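Local coordinates for odorant-binding protein 47 (Anopheles gambiae, PDB 3PM2) that binds hydrophobic odorants such as indole, menthol and citronellal and is thought to carry them through the aqueous fluid around olfactory dendrites, at residues A[104-118]-A[129-141]. Sequence-based numbering, arbitrary orientation.
Sequences FKMADSIKDEIEAGA and ICHPISGTILACM. Unlike the reference sequence in segment 104-118: Ser109 (reference Thr).
Ile114 and His131 meet in a packing of consecutive helices in the largely helical fold of this C-plus odorant-binding protein, where helix 92-109, the short helix 111-118 and, after a long irregular loop, the start of helix 133-147 come together. Ile114 has the largest share of the interface, and its branches part. With chi1 at -71°, CG2 lies anti to the backbone N and comes within 3.4 Å of His131 CE1, also touching the Pro132 ring, while CD1 meets Thr136 tip to tip and Ile133 CD1. Isoleucine suits this place because branching at CB sends a methyl and a longer arm in different directions.

His131 brings its imidazole up to helix 111-118, CG anti to the backbone N (chi1 -165°), which lets ND1 accept from Ile133 N at 3.0 Å, nearly in the ring plane, and cap the turn into helix 133-147. This bond probably fixes the ring's rotation. NE2 gives a weak, bent bond of 3.1 Å to Glu115 OE2. Pro132, compact and lacking an N-H, lays its ring against the backbone of 114-118, where Gly117 leaves room for it.

Farther along, segments 104-109 and 133-141 of the two longer helices run roughly antiparallel, their axes at 141°. Ala107 is small enough to admit both Ile133 and Ile137, and the flexible thioether of Met106 bends its CE against Thr136 and Cys140, the latter disulfide-bonded to Cys103, three residues before Met106. Thr136 OG1 donates a 2.8 Å hydrogen bond to Pro132 O from above the carbonyl plane; this oxygen also accepts from Thr136 N, and CG2 is left to the apolar side. Ile137 CD1 sits over the Phe104 ring in a CH-pi contact, 3.8 Å from the centroid and almost on the normal.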
# COMPACT_ATOMS: atom_id res chain seq x y z
N PHE A 104 10.31 2.42 5.24
CA PHE A 104 10.55 3.64 6.02
C PHE A 104 11.80 4.35 5.49
O PHE A 104 11.82 5.58 5.41
CB PHE A 104 10.63 3.35 7.53
CG PHE A 104 9.26 3.37 8.20
CD1 PHE A 104 8.72 4.56 8.68
CD2 PHE A 104 8.49 2.22 8.28
CE1 PHE A 104 7.44 4.59 9.26
CE2 PHE A 104 7.22 2.24 8.88
CZ PHE A 104 6.71 3.42 9.38
N LYS A 105 12.83 3.57 5.07
CA LYS A 105 14.07 4.12 4.48
C LYS A 105 13.75 4.85 3.17
O LYS A 105 14.22 5.98 2.95
CB LYS A 105 15.09 2.99 4.23
CG LYS A 105 16.53 3.47 4.11
CD LYS A 105 17.39 2.41 3.42
CE LYS A 105 18.87 2.68 3.53
NZ LYS A 105 19.29 3.87 2.75
N MET A 106 12.92 4.23 2.32
CA MET A 106 12.46 4.78 1.05
C MET A 106 11.69 6.08 1.29
O MET A 106 11.95 7.08 0.61
CB MET A 106 11.61 3.74 0.27
CG MET A 106 11.05 4.27 -1.07
SD MET A 106 9.46 5.14 -0.90
CE MET A 106 8.37 3.73 -0.50
N ALA A 107 10.76 6.08 2.25
CA ALA A 107 9.94 7.26 2.57
C ALA A 107 10.82 8.42 2.98
O ALA A 107 10.62 9.53 2.49
CB ALA A 107 8.93 6.93 3.66
N ASP A 108 11.86 8.16 3.81
CA ASP A 108 12.80 9.20 4.22
C ASP A 108 13.54 9.78 3.02
O ASP A 108 13.77 10.98 2.98
CB ASP A 108 13.79 8.65 5.25
CG ASP A 108 14.88 9.64 5.63
OD1 ASP A 108 14.56 10.65 6.29
OD2 ASP A 108 16.04 9.44 5.20
N SER A 109 13.89 8.93 2.02
CA SER A 109 14.63 9.39 0.83
C SER A 109 13.83 10.35 -0.05
O SER A 109 14.42 11.14 -0.77
CB SER A 109 15.08 8.19 -0.01
OG SER A 109 13.96 7.49 -0.54
N ILE A 110 12.49 10.29 0.03
CA ILE A 110 11.59 11.16 -0.73
C ILE A 110 10.78 12.12 0.16
O ILE A 110 9.76 12.65 -0.29
CB ILE A 110 10.72 10.37 -1.75
CG1 ILE A 110 9.81 9.31 -1.04
CG2 ILE A 110 11.61 9.71 -2.86
CD1 ILE A 110 8.73 8.73 -1.90
N LYS A 111 11.29 12.41 1.38
CA LYS A 111 10.70 13.35 2.34
C LYS A 111 10.25 14.65 1.66
O LYS A 111 9.14 15.08 1.89
CB LYS A 111 11.73 13.71 3.42
CG LYS A 111 11.43 13.15 4.79
CD LYS A 111 12.48 13.59 5.82
CE LYS A 111 12.18 13.04 7.20
NZ LYS A 111 11.02 13.71 7.84
N ASP A 112 11.10 15.28 0.83
CA ASP A 112 10.71 16.55 0.21
C ASP A 112 9.50 16.46 -0.71
O ASP A 112 8.58 17.30 -0.62
CB ASP A 112 11.92 17.23 -0.44
CG ASP A 112 12.94 17.68 0.61
OD1 ASP A 112 12.54 17.96 1.77
OD2 ASP A 112 14.13 17.78 0.26
N GLU A 113 9.45 15.42 -1.54
CA GLU A 113 8.33 15.15 -2.44
C GLU A 113 7.06 14.85 -1.64
O GLU A 113 6.00 15.40 -1.94
CB GLU A 113 8.68 13.98 -3.34
CG GLU A 113 7.59 13.62 -4.32
CD GLU A 113 7.98 12.41 -5.13
OE1 GLU A 113 7.53 11.29 -4.80
OE2 GLU A 113 8.79 12.58 -6.06
N ILE A 114 7.19 14.03 -0.58
CA ILE A 114 6.04 13.71 0.30
C ILE A 114 5.51 15.01 0.94
O ILE A 114 4.31 15.25 0.91
CB ILE A 114 6.46 12.65 1.36
CG1 ILE A 114 6.66 11.26 0.68
CG2 ILE A 114 5.41 12.58 2.50
CD1 ILE A 114 7.29 10.14 1.59
N GLU A 115 6.41 15.83 1.51
CA GLU A 115 6.03 17.10 2.12
C GLU A 115 5.36 18.09 1.16
O GLU A 115 4.40 18.75 1.53
CB GLU A 115 7.20 17.72 2.87
CG GLU A 115 7.49 16.98 4.18
CD GLU A 115 6.28 16.58 5.00
OE1 GLU A 115 5.48 17.46 5.40
OE2 GLU A 115 6.11 15.36 5.23
N ALA A 116 5.82 18.12 -0.09
CA ALA A 116 5.23 18.98 -1.12
C ALA A 116 3.84 18.47 -1.50
O ALA A 116 2.91 19.27 -1.64
CB ALA A 116 6.12 19.02 -2.33
N GLY A 117 3.70 17.14 -1.57
CA GLY A 117 2.42 16.48 -1.85
C GLY A 117 1.38 16.83 -0.80
O GLY A 117 0.24 17.12 -1.14
N ALA A 118 1.78 16.87 0.47
CA ALA A 118 0.88 17.23 1.57
C ALA A 118 0.32 18.67 1.42
O ALA A 118 -0.76 18.97 1.94
CB ALA A 118 1.63 17.11 2.88
N ILE A 129 -7.41 16.45 -0.12
CA ILE A 129 -5.97 16.26 -0.08
C ILE A 129 -5.58 15.48 1.17
O ILE A 129 -5.97 15.87 2.26
CB ILE A 129 -5.20 17.61 -0.21
CG1 ILE A 129 -5.51 18.31 -1.57
CG2 ILE A 129 -3.69 17.46 0.02
CD1 ILE A 129 -5.12 17.53 -2.87
N CYS A 130 -4.86 14.37 1.01
CA CYS A 130 -4.36 13.53 2.12
C CYS A 130 -2.85 13.60 2.12
O CYS A 130 -2.24 13.79 1.06
CB CYS A 130 -4.85 12.09 1.99
SG CYS A 130 -6.63 11.90 2.32
N HIS A 131 -2.25 13.46 3.31
CA HIS A 131 -0.80 13.47 3.39
C HIS A 131 -0.28 12.21 2.69
O HIS A 131 -0.83 11.13 2.90
CB HIS A 131 -0.32 13.51 4.86
CG HIS A 131 1.13 13.87 5.00
ND1 HIS A 131 2.15 12.96 4.71
CD2 HIS A 131 1.69 15.00 5.49
CE1 HIS A 131 3.28 13.58 5.00
NE2 HIS A 131 3.06 14.82 5.46
N PRO A 132 0.76 12.30 1.83
CA PRO A 132 1.21 11.09 1.11
C PRO A 132 1.89 10.02 1.97
O PRO A 132 2.07 8.91 1.48
CB PRO A 132 2.19 11.63 0.07
CG PRO A 132 1.92 13.10 -0.02
CD PRO A 132 1.49 13.50 1.37
N ILE A 133 2.28 10.33 3.22
CA ILE A 133 3.02 9.31 4.01
C ILE A 133 2.28 7.97 4.14
O ILE A 133 2.91 6.91 3.98
CB ILE A 133 3.52 9.83 5.40
CG1 ILE A 133 4.61 8.91 6.01
CG2 ILE A 133 2.38 10.05 6.39
CD1 ILE A 133 5.90 8.66 5.13
N SER A 134 0.97 8.00 4.43
CA SER A 134 0.25 6.73 4.62
C SER A 134 0.34 5.80 3.39
O SER A 134 0.64 4.62 3.54
CB SER A 134 -1.20 6.98 5.01
OG SER A 134 -1.31 7.67 6.24
N GLY A 135 0.08 6.36 2.21
CA GLY A 135 0.13 5.61 0.96
C GLY A 135 1.55 5.17 0.62
O GLY A 135 1.75 4.06 0.13
N THR A 136 2.54 6.03 0.89
CA THR A 136 3.95 5.69 0.61
C THR A 136 4.30 4.39 1.36
O THR A 136 4.82 3.46 0.74
CB THR A 136 4.87 6.84 1.03
OG1 THR A 136 4.45 8.01 0.32
CG2 THR A 136 6.33 6.55 0.75
N ILE A 137 3.98 4.33 2.65
CA ILE A 137 4.28 3.16 3.48
C ILE A 137 3.46 1.95 3.09
O ILE A 137 4.02 0.86 2.85
CB ILE A 137 4.16 3.48 5.01
CG1 ILE A 137 5.14 4.62 5.45
CG2 ILE A 137 4.37 2.22 5.89
CD1 ILE A 137 6.67 4.27 5.34
N LEU A 138 2.13 2.13 3.02
CA LEU A 138 1.22 1.03 2.76
C LEU A 138 1.40 0.39 1.38
O LEU A 138 1.39 -0.86 1.27
CB LEU A 138 -0.25 1.46 3.01
CG LEU A 138 -1.30 0.33 3.03
CD1 LEU A 138 -1.03 -0.66 4.20
CD2 LEU A 138 -2.73 0.92 3.15
N ALA A 139 1.57 1.22 0.34
CA ALA A 139 1.80 0.75 -1.03
C ALA A 139 3.06 -0.11 -1.08
O ALA A 139 3.02 -1.22 -1.61
CB ALA A 139 1.96 1.93 -1.99
N CYS A 140 4.15 0.39 -0.50
CA CYS A 140 5.44 -0.28 -0.43
C CYS A 140 5.32 -1.59 0.36
O CYS A 140 5.85 -2.62 -0.08
CB CYS A 140 6.48 0.65 0.18
SG CYS A 140 8.10 -0.10 0.41
N MET A 141 4.62 -1.57 1.50
CA MET A 141 4.47 -2.79 2.29
C MET A 141 3.80 -3.91 1.51
O MET A 141 4.31 -5.03 1.44
CB MET A 141 3.74 -2.54 3.61
CG MET A 141 4.63 -1.94 4.69
SD MET A 141 6.15 -2.85 5.09
CE MET A 141 5.43 -4.41 5.71
O HOH W 1 -1.48 14.88 -1.44